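Local coordinates for putative major capsid protein (PDB 6G44) that probably builds the icosahedral shell of the virophage mavirus as a double jelly-roll capsid subunit that associates in threes, at residues N67-A72 against M268-W273; A110-N115 against A208-Y213; Y288-I293 against N478-F483. All coordinates share one frame; numbering follows the deposited sequence.

In the fold
Three pairings distant in sequence show how a double jelly-roll chain is knit together. Contact 1 (67-72 with 268-273) and contact 2 (110-115 with 208-213) both reach the same antiparallel sheet, their centres 13 Å apart, and contact 2 is nested inside the chain loop that contact 1 closes. Contact 3 (288-293 with 478-483) follows in series on a second sheet, its centre 10 Å from that of contact 2 and 18 Å from that of contact 1. The 208-213 loop bridges them: Q212 N lies 2.9 Å from G71 O of contact 1, while N209 ND2 lies 2.9 Å from P291 O of contact 3, both probable hydrogen bonds.

Contact 1. Residues N67-A72 against M268-W273; sequences NLTGGA and MLVQNW
The indole of W273 carries L68 on one face: L68 CB sits over the six-membered ring, 3.9 Å from its centroid and 15° off the normal, a CH-pi contact. At the edge, in the ring plane, lie G70 CA and the carbonyl carbon of Q271. With CG of W273 set between its backbone N and carbonyl carbon (chi1 72°), the ring swings across the neighbouring strand, and L68 CD1 reaches W273 NE1 at 3.6 Å. That NE1 gives its hydrogen to Y21 OH of the second subunit, so the same indole joins strand pair and trimer interface.

Beneath the ring, L68 and W273 form an antiparallel hydrogen-bonded pair, with L68 N to W273 O at 2.9 Å; beyond the ladder G70 N bonds Q271 O at 2.9 Å, from above the carbonyl plane. Beside them T69 and N272 make a non-hydrogen-bonded pair whose side chains share the other face. There N272 ND2 donates to T69 OG1 (3.2 Å), which lies within 5° of the N272 amide plane, and also to G66 O; one water links N67 OD1 with N272 OD1. The short antiparallel ladder belongs to the first large sheet of the double jelly-roll, close to where the chain turns a corner at N67.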
ATOM      1  N   ASN C  67      12.164  32.409 -17.946  1.00 12.40           N
ATOM      2  CA  ASN C  67      10.985  31.617 -18.326  1.00 12.07           C
ATOM      3  C   ASN C  67      10.526  30.756 -17.118  1.00 12.29           C
ATOM      4  O   ASN C  67      10.458  31.283 -16.015  1.00 12.88           O
ATOM      5  CB  ASN C  67      11.259  30.864 -19.633  1.00 12.20           C
ATOM      6  CG  ASN C  67      11.525  31.812 -20.770  1.00 12.35           C
ATOM      7  OD1 ASN C  67      12.703  32.078 -21.129  1.00 15.73           O
ATOM      8  ND2 ASN C  67      10.467  32.388 -21.278  1.00 10.62           N
ATOM      9  N   LEU C  68      10.214  29.466 -17.307  1.00 12.05           N
ATOM     10  CA  LEU C  68       9.644  28.675 -16.209  1.00 11.76           C
ATOM     11  C   LEU C  68      10.679  27.834 -15.501  1.00 11.04           C
ATOM     12  O   LEU C  68      11.531  27.230 -16.129  1.00 11.46           O
ATOM     13  CB  LEU C  68       8.526  27.780 -16.723  1.00 11.29           C
ATOM     14  CG  LEU C  68       7.351  28.512 -17.373  1.00 11.87           C
ATOM     15  CD1 LEU C  68       6.257  27.519 -17.785  1.00 12.65           C
ATOM     16  CD2 LEU C  68       6.782  29.629 -16.524  1.00 12.83           C
ATOM     17  N   THR C  69      10.559  27.774 -14.174  1.00 11.74           N
ATOM     18  CA  THR C  69      11.444  26.990 -13.326  1.00 11.40           C
ATOM     19  C   THR C  69      10.609  26.034 -12.479  1.00 10.69           C
ATOM     20  O   THR C  69       9.571  26.415 -11.958  1.00 10.97           O
ATOM     21  CB  THR C  69      12.300  27.938 -12.443  1.00 11.77           C
ATOM     22  OG1 THR C  69      13.175  28.676 -13.326  1.00 12.10           O
ATOM     23  CG2 THR C  69      13.149  27.187 -11.416  1.00 12.41           C
ATOM     24  N   GLY C  70      11.091  24.807 -12.335  1.00 10.15           N
ATOM     25  CA  GLY C  70      10.418  23.815 -11.515  1.00 10.19           C
ATOM     26  C   GLY C  70      10.075  24.287 -10.121  1.00 10.49           C
ATOM     27  O   GLY C  70      10.911  24.907  -9.442  1.00 11.45           O
ATOM     28  N   GLY C  71       8.888  23.905  -9.646  1.00  9.84           N
ATOM     29  CA  GLY C  71       8.404  24.362  -8.353  1.00  9.37           C
ATOM     30  C   GLY C  71       8.972  23.621  -7.157  1.00  9.99           C
ATOM     31  O   GLY C  71       8.841  24.141  -6.047  1.00 11.18           O
ATOM     32  N   ALA C  72       9.604  22.461  -7.379  1.00  9.67           N
ATOM     33  CA  ALA C  72      10.201  21.686  -6.310  1.00 10.42           C
ATOM     34  C   ALA C  72      11.664  21.394  -6.592  1.00 10.05           C
ATOM     35  O   ALA C  72      12.055  20.297  -6.911  1.00 10.79           O
ATOM     36  CB  ALA C  72       9.422  20.398  -6.099  1.00  9.88           C
ATOM     37  N   MET C 268      22.278  22.397  -6.809  1.00 11.32           N
ATOM     38  CA  MET C 268      20.817  22.561  -6.860  1.00 11.52           C
ATOM     39  C   MET C 268      20.361  22.158  -8.231  1.00 11.63           C
ATOM     40  O   MET C 268      20.872  22.673  -9.222  1.00 11.60           O
ATOM     41  CB  MET C 268      20.390  23.976  -6.537  1.00 12.01           C
ATOM     42  CG  MET C 268      18.879  24.158  -6.595  1.00 13.13           C
ATOM     43  SD  MET C 268      18.305  25.646  -5.763  1.00 14.65           S
ATOM     44  CE  MET C 268      19.020  26.898  -6.815  1.00 14.84           C
ATOM     45  N   LEU C 269      19.415  21.212  -8.303  1.00 11.16           N
ATOM     46  CA  LEU C 269      18.933  20.654  -9.548  1.00 11.45           C
ATOM     47  C   LEU C 269      17.492  21.056  -9.740  1.00 10.96           C
ATOM     48  O   LEU C 269      16.664  20.824  -8.833  1.00 11.07           O
ATOM     49  CB  LEU C 269      19.030  19.139  -9.545  1.00 12.37           C
ATOM     50  CG  LEU C 269      20.395  18.500  -9.822  1.00 13.61           C
ATOM     51  CD1 LEU C 269      21.533  19.003  -8.942  1.00 14.54           C
ATOM     52  CD2 LEU C 269      20.334  16.995  -9.742  1.00 15.01           C
ATOM     53  N   VAL C 270      17.171  21.676 -10.870  1.00 10.77           N
ATOM     54  CA  VAL C 270      15.801  22.075 -11.135  1.00 11.35           C
ATOM     55  C   VAL C 270      15.542  22.175 -12.631  1.00 11.75           C
ATOM     56  O   VAL C 270      16.416  22.598 -13.396  1.00 12.00           O
ATOM     57  CB  VAL C 270      15.459  23.423 -10.421  1.00 11.52           C
ATOM     58  CG1 VAL C 270      16.250  24.604 -11.024  1.00 11.89           C
ATOM     59  CG2 VAL C 270      13.971  23.691 -10.356  1.00 11.98           C
ATOM     60  N   GLN C 271      14.337  21.798 -13.052  1.00 11.44           N
ATOM     61  CA  GLN C 271      13.933  21.983 -14.423  1.00 11.68           C
ATOM     62  C   GLN C 271      13.780  23.463 -14.777  1.00 11.54           C
ATOM     63  O   GLN C 271      13.431  24.292 -13.956  1.00 11.11           O
ATOM     64  CB  GLN C 271      12.612  21.232 -14.662  1.00 11.95           C
ATOM     65  CG  GLN C 271      12.763  19.706 -14.674  1.00 12.23           C
ATOM     66  CD  GLN C 271      11.476  19.002 -14.361  1.00 12.55           C
ATOM     67  OE1 GLN C 271      10.928  19.178 -13.279  1.00 13.55           O
ATOM     68  NE2 GLN C 271      10.964  18.185 -15.317  1.00 12.64           N
ATOM     69  N   ASN C 272      14.045  23.770 -16.041  1.00 12.45           N
ATOM     70  CA  ASN C 272      13.887  25.117 -16.562  1.00 12.47           C
ATOM     71  C   ASN C 272      13.496  25.003 -18.032  1.00 12.25           C
ATOM     72  O   ASN C 272      14.104  24.239 -18.754  1.00 13.80           O
ATOM     73  CB  ASN C 272      15.178  25.925 -16.418  1.00 12.95           C
ATOM     74  CG  ASN C 272      15.024  27.341 -16.950  1.00 13.78           C
ATOM     75  OD1 ASN C 272      15.449  27.638 -18.074  1.00 19.30           O
ATOM     76  ND2 ASN C 272      14.390  28.196 -16.205  1.00 13.10           N
ATOM     77  N   TRP C 273      12.464  25.740 -18.441  1.00 11.93           N
ATOM     78  CA  TRP C 273      11.944  25.568 -19.803  1.00 12.55           C
ATOM     79  C   TRP C 273      11.106  26.743 -20.223  1.00 12.21           C
ATOM     80  O   TRP C 273      10.658  27.543 -19.404  1.00 11.83           O
ATOM     81  CB  TRP C 273      11.162  24.231 -19.928  1.00 12.11           C
ATOM     82  CG  TRP C 273       9.848  24.228 -19.226  1.00 11.95           C
ATOM     83  CD1 TRP C 273       8.627  24.382 -19.811  1.00 11.95           C
ATOM     84  CD2 TRP C 273       9.598  24.069 -17.815  1.00 12.01           C
ATOM     85  NE1 TRP C 273       7.634  24.322 -18.863  1.00 12.35           N
ATOM     86  CE2 TRP C 273       8.202  24.152 -17.627  1.00 11.70           C
ATOM     87  CE3 TRP C 273      10.415  23.850 -16.694  1.00 11.75           C
ATOM     88  CZ2 TRP C 273       7.606  24.031 -16.364  1.00 12.04           C
ATOM     89  CZ3 TRP C 273       9.810  23.736 -15.434  1.00 11.84           C
ATOM     90  CH2 TRP C 273       8.433  23.845 -15.286  1.00 11.93           C
TER
HETATM   91  O   HOH W   1      14.707  30.183 -20.001  1.00 18.78           O

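Contact 2. Residues A110-N115 against A208-Y213; sequences AVINMN and ANPTQY
I112 drives its CD1 methyl into the 208-213 loop, where it abuts N209 O at 3.5 Å, with A208 O and T211 CG2 next to it on the same loop. CG1 stands anti to the carbonyl carbon and the chain beyond it is extended (chi2 179°), which carries CD1 to the loop backbone, while the other branch, CG2, packs on P210 CD. M114 completes this close part: M114 CE, at the end of its extended chain, touches P210 CG at 3.7 Å. Towards the start of the strand the contact thins to one pair of methyls, A110 CB and A208 CB at 4.1 Å. V111 and N113, the alternate residues, point away from the loop and are partly exposed.

The loop keeps its own shape through a cis peptide before P210 and through polar bonds of its own. T211 N donates to A208 O, and Q212 NE2 to P210 O at 2.9 Å, with an angle of 165° at the hydrogen; Q212 NE2 also bonds N289 O. Apolar side chains thus seat the loop on the inward-facing residues of strand 110-114, so the two segments meet through apolar contact, and the polar groups of the loop are used within it and towards strand 286-305.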
ATOM      1  N   ALA C 110      17.107  28.446   5.975  1.00 10.80           N
ATOM      2  CA  ALA C 110      17.275  28.726   4.563  1.00 11.80           C
ATOM      3  C   ALA C 110      16.616  30.054   4.243  1.00 11.47           C
ATOM      4  O   ALA C 110      15.573  30.419   4.820  1.00 12.39           O
ATOM      5  CB  ALA C 110      16.658  27.601   3.743  1.00 11.59           C
ATOM      6  N   VAL C 111      17.245  30.790   3.326  1.00 12.12           N
ATOM      7  CA  VAL C 111      16.670  31.998   2.782  1.00 12.49           C
ATOM      8  C   VAL C 111      16.613  31.861   1.270  1.00 12.46           C
ATOM      9  O   VAL C 111      17.623  31.595   0.624  1.00 13.20           O
ATOM     10  CB  VAL C 111      17.465  33.266   3.164  1.00 13.30           C
ATOM     11  CG1 VAL C 111      16.809  34.491   2.561  1.00 14.86           C
ATOM     12  CG2 VAL C 111      17.551  33.386   4.678  1.00 13.47           C
ATOM     13  N   ILE C 112      15.415  32.007   0.715  1.00 11.76           N
ATOM     14  CA  ILE C 112      15.235  32.024  -0.728  1.00 12.00           C
ATOM     15  C   ILE C 112      14.854  33.441  -1.156  1.00 11.70           C
ATOM     16  O   ILE C 112      14.007  34.066  -0.534  1.00 12.64           O
ATOM     17  CB  ILE C 112      14.196  30.972  -1.184  1.00 12.49           C
ATOM     18  CG1 ILE C 112      14.718  29.571  -0.833  1.00 12.75           C
ATOM     19  CG2 ILE C 112      13.928  31.110  -2.693  1.00 12.54           C
ATOM     20  CD1 ILE C 112      13.783  28.419  -1.199  1.00 12.85           C
ATOM     21  N   ASN C 113      15.542  33.937  -2.183  1.00 11.92           N
ATOM     22  CA  ASN C 113      15.262  35.235  -2.795  1.00 12.50           C
ATOM     23  C   ASN C 113      14.718  35.001  -4.194  1.00 11.20           C
ATOM     24  O   ASN C 113      15.396  34.402  -5.043  1.00 11.48           O
ATOM     25  CB  ASN C 113      16.553  36.055  -2.823  1.00 13.01           C
ATOM     26  CG  ASN C 113      16.364  37.458  -3.377  1.00 13.10           C
ATOM     27  OD1 ASN C 113      15.582  37.686  -4.287  1.00 13.91           O
ATOM     28  ND2 ASN C 113      17.142  38.399  -2.849  1.00 15.89           N
ATOM     29  N   MET C 114      13.493  35.425  -4.417  1.00 11.90           N
ATOM     30  CA  MET C 114      12.907  35.495  -5.755  1.00 11.76           C
ATOM     31  C   MET C 114      12.620  36.962  -6.089  1.00 11.66           C
ATOM     32  O   MET C 114      11.768  37.591  -5.467  1.00 12.54           O
ATOM     33  CB  MET C 114      11.644  34.639  -5.833  1.00 12.40           C
ATOM     34  CG  MET C 114      11.946  33.159  -5.673  1.00 13.05           C
ATOM     35  SD  MET C 114      10.423  32.203  -5.943  1.00 13.20           S
ATOM     36  CE  MET C 114      11.086  30.527  -5.834  1.00 13.95           C
ATOM     37  N   ASN C 115      13.306  37.459  -7.113  1.00 12.84           N
ATOM     38  CA  ASN C 115      13.101  38.857  -7.593  1.00 12.90           C
ATOM     39  C   ASN C 115      13.112  39.918  -6.487  1.00 13.45           C
ATOM     40  O   ASN C 115      12.312  40.871  -6.490  1.00 13.61           O
ATOM     41  CB  ASN C 115      11.858  38.931  -8.483  1.00 13.44           C
ATOM     42  CG  ASN C 115      12.021  38.127  -9.763  1.00 13.03           C
ATOM     43  OD1 ASN C 115      13.141  37.737 -10.118  1.00 14.15           O
ATOM     44  ND2 ASN C 115      10.901  37.788 -10.404  1.00 13.66           N
ATOM     45  N   ALA C 208      11.587  24.328   1.949  1.00 11.65           N
ATOM     46  CA  ALA C 208      11.833  25.737   2.345  1.00 12.39           C
ATOM     47  C   ALA C 208      10.896  26.628   1.584  1.00 12.53           C
ATOM     48  O   ALA C 208      10.862  26.549   0.364  1.00 13.94           O
ATOM     49  CB  ALA C 208      13.277  26.121   2.073  1.00 12.43           C
ATOM     50  N   ASN C 209      10.160  27.496   2.268  1.00 12.32           N
ATOM     51  CA  ASN C 209       9.237  28.395   1.548  1.00 12.73           C
ATOM     52  C   ASN C 209       9.987  29.186   0.439  1.00 12.69           C
ATOM     53  O   ASN C 209      11.106  29.652   0.698  1.00 13.06           O
ATOM     54  CB  ASN C 209       8.581  29.375   2.513  1.00 13.97           C
ATOM     55  CG  ASN C 209       7.677  28.697   3.544  1.00 15.05           C
ATOM     56  OD1 ASN C 209       8.102  27.759   4.233  1.00 17.40           O
ATOM     57  ND2 ASN C 209       6.448  29.178   3.667  1.00 14.04           N
ATOM     58  N   PRO C 210       9.440  29.312  -0.775  1.00 11.91           N
ATOM     59  CA  PRO C 210       8.103  28.903  -1.224  1.00 11.91           C
ATOM     60  C   PRO C 210       8.074  27.597  -2.031  1.00 11.39           C
ATOM     61  O   PRO C 210       7.145  27.404  -2.839  1.00 12.38           O
ATOM     62  CB  PRO C 210       7.719  30.070  -2.128  1.00 12.15           C
ATOM     63  CG  PRO C 210       9.023  30.367  -2.816  1.00 12.07           C
ATOM     64  CD  PRO C 210      10.103  30.147  -1.798  1.00 11.97           C
ATOM     65  N   THR C 211       9.022  26.690  -1.817  1.00 11.48           N
ATOM     66  CA  THR C 211       9.074  25.482  -2.649  1.00 11.23           C
ATOM     67  C   THR C 211       7.817  24.658  -2.468  1.00 11.78           C
ATOM     68  O   THR C 211       7.174  24.643  -1.424  1.00 12.11           O
ATOM     69  CB  THR C 211      10.301  24.581  -2.407  1.00 11.65           C
ATOM     70  OG1 THR C 211      10.197  23.946  -1.131  1.00 12.37           O
ATOM     71  CG2 THR C 211      11.626  25.344  -2.551  1.00 12.44           C
ATOM     72  N   GLN C 212       7.488  23.949  -3.528  1.00 11.82           N
ATOM     73  CA  GLN C 212       6.242  23.169  -3.615  1.00 12.08           C
ATOM     74  C   GLN C 212       6.482  21.707  -3.222  1.00 13.21           C
ATOM     75  O   GLN C 212       6.148  20.761  -3.956  1.00 12.49           O
ATOM     76  CB  GLN C 212       5.658  23.347  -4.993  1.00 12.69           C
ATOM     77  CG  GLN C 212       5.316  24.799  -5.302  1.00 13.22           C
ATOM     78  CD  GLN C 212       4.213  25.309  -4.423  1.00 13.43           C
ATOM     79  OE1 GLN C 212       3.047  24.920  -4.622  1.00 14.75           O
ATOM     80  NE2 GLN C 212       4.538  26.169  -3.441  1.00 12.75           N
ATOM     81  N   TYR C 213       7.034  21.531  -2.023  1.00 13.40           N
ATOM     82  CA  TYR C 213       7.486  20.220  -1.523  1.00 14.16           C
ATOM     83  C   TYR C 213       6.331  19.293  -1.171  1.00 15.52           C
ATOM     84  O   TYR C 213       6.560  18.101  -0.882  1.00 17.31           O
ATOM     85  CB  TYR C 213       8.446  20.381  -0.310  1.00 13.59           C
ATOM     86  CG  TYR C 213       7.816  21.096   0.850  1.00 14.01           C
ATOM     87  CD1 TYR C 213       7.065  20.397   1.793  1.00 14.17           C
ATOM     88  CD2 TYR C 213       7.964  22.472   1.024  1.00 13.23           C
ATOM     89  CE1 TYR C 213       6.440  21.052   2.833  1.00 14.47           C
ATOM     90  CE2 TYR C 213       7.358  23.134   2.072  1.00 13.59           C
ATOM     91  CZ  TYR C 213       6.584  22.413   2.972  1.00 14.35           C
ATOM     92  OH  TYR C 213       5.957  23.035   4.028  1.00 16.34           O
TER

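Contact 3. Residues Y288-I293 against N478-F483; sequences YNTPLI and NLTYSF
Strands 286-305 and 464-482 are antiparallel neighbours in a second sheet of the double jelly-roll, and this contact lies where the first of them breaks at T290-P291. Before the break the pairing is regular: Y288 and T480 form a hydrogen-bonded pair, with Y288 N to T480 O at 2.8 Å and T480 N to Y288 O at 2.9 Å. N289 and L479 follow as a non-hydrogen-bonded pair, L479 CD2 reaching back to the alpha carbon of N289.

At the break, side chains extend what the backbone starts. T290 N still donates to N478 O (2.9 Å), and the N478 amide answers from the other direction: N478 ND2 bonds T290 O at 3.0 Å, nearly in line with the carbonyl and 10° out of its own amide plane. CG of N478 lies anti to the backbone N (chi1 -176°), swinging the amide alongside the partner strand. The side chains of T290 and T480 cross at about a right angle, and T290 OG1 and T480 OG1 hydrogen-bond at 2.8 Å; either may be the donor. Next along, L292 CB packs on N478 CB.

The Y288 ring turns its edge to the other strand, with T480 O in its plane and S482 CB 3.9 Å from Y288 CE1. Water spans the far end, donating to Y288 OH and to S482 OG; Y288 OH also bonds P221 O, and the Y288 ring stacks with F222. A second water donates to N289 OD1 at 2.6 Å and accepts from N478 N. L479 packs against L11 of the third subunit and I31 of the second, carrying the sheet to the subunit interface.

Around the break the N478 amide and a water add to the remaining backbone bond, and the threonine hydroxyls add a cross-link beside it, so the strands probably stay joined by polar contacts.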
ATOM      1  N   TYR C 288       0.563  30.670  -5.015  1.00 12.72           N
ATOM      2  CA  TYR C 288       1.220  29.429  -4.519  1.00 13.06           C
ATOM      3  C   TYR C 288       0.853  29.229  -3.059  1.00 12.88           C
ATOM      4  O   TYR C 288       0.901  30.148  -2.257  1.00 12.50           O
ATOM      5  CB  TYR C 288       2.742  29.522  -4.607  1.00 12.85           C
ATOM      6  CG  TYR C 288       3.239  29.751  -6.010  1.00 12.39           C
ATOM      7  CD1 TYR C 288       3.198  31.025  -6.552  1.00 12.66           C
ATOM      8  CD2 TYR C 288       3.728  28.711  -6.794  1.00 12.75           C
ATOM      9  CE1 TYR C 288       3.618  31.249  -7.853  1.00 12.56           C
ATOM     10  CE2 TYR C 288       4.145  28.920  -8.105  1.00 12.81           C
ATOM     11  CZ  TYR C 288       4.064  30.200  -8.617  1.00 12.61           C
ATOM     12  OH  TYR C 288       4.469  30.441  -9.902  1.00 13.09           O
ATOM     13  N   ASN C 289       0.514  27.983  -2.730  1.00 13.69           N
ATOM     14  CA  ASN C 289       0.253  27.587  -1.351  1.00 13.96           C
ATOM     15  C   ASN C 289       1.619  27.368  -0.683  1.00 13.48           C
ATOM     16  O   ASN C 289       2.411  26.545  -1.133  1.00 13.37           O
ATOM     17  CB  ASN C 289      -0.568  26.278  -1.358  1.00 15.40           C
ATOM     18  CG  ASN C 289      -1.260  26.009  -0.039  1.00 19.26           C
ATOM     19  OD1 ASN C 289      -1.004  26.648   0.941  1.00 21.82           O
ATOM     20  ND2 ASN C 289      -2.224  25.101  -0.064  1.00 24.01           N
ATOM     21  N   THR C 290       1.918  28.160   0.343  1.00 13.40           N
ATOM     22  CA  THR C 290       3.229  28.164   0.990  1.00 13.99           C
ATOM     23  C   THR C 290       3.042  28.254   2.505  1.00 14.57           C
ATOM     24  O   THR C 290       3.304  29.293   3.107  1.00 13.96           O
ATOM     25  CB  THR C 290       4.123  29.323   0.457  1.00 13.73           C
ATOM     26  OG1 THR C 290       3.434  30.559   0.639  1.00 13.47           O
ATOM     27  CG2 THR C 290       4.433  29.113  -0.995  1.00 14.33           C
ATOM     28  N   PRO C 291       2.610  27.143   3.135  1.00 15.04           N
ATOM     29  CA  PRO C 291       2.318  27.156   4.578  1.00 14.43           C
ATOM     30  C   PRO C 291       3.443  27.697   5.433  1.00 13.61           C
ATOM     31  O   PRO C 291       4.607  27.471   5.128  1.00 13.51           O
ATOM     32  CB  PRO C 291       2.079  25.682   4.908  1.00 15.09           C
ATOM     33  CG  PRO C 291       1.846  24.986   3.624  1.00 15.97           C
ATOM     34  CD  PRO C 291       2.439  25.806   2.527  1.00 15.77           C
ATOM     35  N   LEU C 292       3.081  28.416   6.497  1.00 13.12           N
ATOM     36  CA  LEU C 292       4.062  28.998   7.414  1.00 14.11           C
ATOM     37  C   LEU C 292       4.057  28.233   8.747  1.00 13.90           C
ATOM     38  O   LEU C 292       3.062  28.211   9.457  1.00 14.55           O
ATOM     39  CB  LEU C 292       3.711  30.471   7.648  1.00 15.59           C
ATOM     40  CG  LEU C 292       4.670  31.258   8.523  1.00 18.13           C
ATOM     41  CD1 LEU C 292       6.043  31.352   7.875  1.00 19.62           C
ATOM     42  CD2 LEU C 292       4.065  32.639   8.742  1.00 19.69           C
ATOM     43  N   ILE C 293       5.161  27.583   9.052  1.00 13.86           N
ATOM     44  CA  ILE C 293       5.303  26.789  10.278  1.00 14.07           C
ATOM     45  C   ILE C 293       6.182  27.589  11.214  1.00 14.35           C
ATOM     46  O   ILE C 293       7.287  28.021  10.815  1.00 15.65           O
ATOM     47  CB  ILE C 293       5.943  25.421   9.997  1.00 15.81           C
ATOM     48  CG1 ILE C 293       4.990  24.508   9.211  1.00 16.84           C
ATOM     49  CG2 ILE C 293       6.298  24.723  11.304  1.00 17.50           C
ATOM     50  CD1 ILE C 293       4.671  24.874   7.775  1.00 17.71           C
ATOM     51  N   ASN C 478      -0.955  30.313   4.296  1.00 14.29           N
ATOM     52  CA  ASN C 478      -0.103  31.408   3.857  1.00 14.54           C
ATOM     53  C   ASN C 478       0.104  31.239   2.368  1.00 14.00           C
ATOM     54  O   ASN C 478       0.402  30.141   1.888  1.00 13.94           O
ATOM     55  CB  ASN C 478       1.197  31.343   4.610  1.00 14.90           C
ATOM     56  CG  ASN C 478       2.114  32.492   4.306  1.00 15.97           C
ATOM     57  OD1 ASN C 478       1.753  33.636   4.534  1.00 17.49           O
ATOM     58  ND2 ASN C 478       3.313  32.193   3.838  1.00 16.74           N
ATOM     59  N   LEU C 479      -0.063  32.331   1.624  1.00 13.73           N
ATOM     60  CA  LEU C 479       0.052  32.280   0.170  1.00 14.15           C
ATOM     61  C   LEU C 479       1.156  33.183  -0.316  1.00 13.75           C
ATOM     62  O   LEU C 479       1.385  34.245   0.262  1.00 15.19           O
ATOM     63  CB  LEU C 479      -1.221  32.722  -0.494  1.00 14.79           C
ATOM     64  CG  LEU C 479      -2.487  31.922  -0.239  1.00 17.47           C
ATOM     65  CD1 LEU C 479      -3.633  32.429  -1.115  1.00 18.32           C
ATOM     66  CD2 LEU C 479      -2.325  30.425  -0.355  1.00 18.09           C
ATOM     67  N   THR C 480       1.831  32.736  -1.371  1.00 13.11           N
ATOM     68  CA  THR C 480       2.811  33.542  -2.093  1.00 13.35           C
ATOM     69  C   THR C 480       2.180  33.956  -3.426  1.00 13.38           C
ATOM     70  O   THR C 480       1.531  33.163  -4.129  1.00 13.18           O
ATOM     71  CB  THR C 480       4.105  32.739  -2.272  1.00 13.49           C
ATOM     72  OG1 THR C 480       4.676  32.529  -0.971  1.00 13.94           O
ATOM     73  CG2 THR C 480       5.122  33.498  -3.152  1.00 13.82           C
ATOM     74  N   TYR C 481       2.380  35.235  -3.778  1.00 13.92           N
ATOM     75  CA  TYR C 481       1.807  35.831  -4.987  1.00 14.31           C
ATOM     76  C   TYR C 481       2.930  36.265  -5.916  1.00 14.51           C
ATOM     77  O   TYR C 481       3.867  36.964  -5.498  1.00 14.96           O
ATOM     78  CB  TYR C 481       0.948  37.045  -4.641  1.00 14.58           C
ATOM     79  CG  TYR C 481      -0.168  36.741  -3.687  1.00 14.87           C
ATOM     80  CD1 TYR C 481       0.042  36.787  -2.316  1.00 15.62           C
ATOM     81  CD2 TYR C 481      -1.423  36.368  -4.151  1.00 15.42           C
ATOM     82  CE1 TYR C 481      -0.982  36.491  -1.430  1.00 15.76           C
ATOM     83  CE2 TYR C 481      -2.436  36.064  -3.272  1.00 16.41           C
ATOM     84  CZ  TYR C 481      -2.207  36.131  -1.915  1.00 16.33           C
ATOM     85  OH  TYR C 481      -3.258  35.835  -1.068  1.00 18.04           O
ATOM     86  N   SER C 482       2.836  35.822  -7.163  1.00 14.50           N
ATOM     87  CA  SER C 482       3.791  36.173  -8.211  1.00 14.14           C
ATOM     88  C   SER C 482       3.091  37.132  -9.171  1.00 14.00           C
ATOM     89  O   SER C 482       2.190  36.711  -9.887  1.00 14.43           O
ATOM     90  CB  SER C 482       4.220  34.907  -8.949  1.00 13.98           C
ATOM     91  OG  SER C 482       4.998  35.215 -10.109  1.00 14.61           O
ATOM     92  N   PHE C 483       3.531  38.395  -9.185  1.00 13.72           N
ATOM     93  CA  PHE C 483       2.948  39.407 -10.074  1.00 14.78           C
ATOM     94  C   PHE C 483       3.726  39.457 -11.365  1.00 15.35           C
ATOM     95  O   PHE C 483       4.914  39.145 -11.416  1.00 15.14           O
ATOM     96  CB  PHE C 483       2.946  40.752  -9.396  1.00 15.18           C
ATOM     97  CG  PHE C 483       2.146  40.770  -8.133  1.00 15.06           C
ATOM     98  CD1 PHE C 483       0.786  40.957  -8.187  1.00 15.88           C
ATOM     99  CD2 PHE C 483       2.746  40.552  -6.906  1.00 16.15           C
ATOM    100  CE1 PHE C 483       0.006  40.957  -7.032  1.00 16.72           C
ATOM    101  CE2 PHE C 483       1.981  40.515  -5.742  1.00 16.08           C
ATOM    102  CZ  PHE C 483       0.621  40.740  -5.798  1.00 16.37           C
TER
HETATM  103  O   HOH W   2       6.184  32.586 -10.295  1.00 14.79           O
HETATM  104  O   HOH W   3      -0.804  27.475   3.363  1.00 23.41           O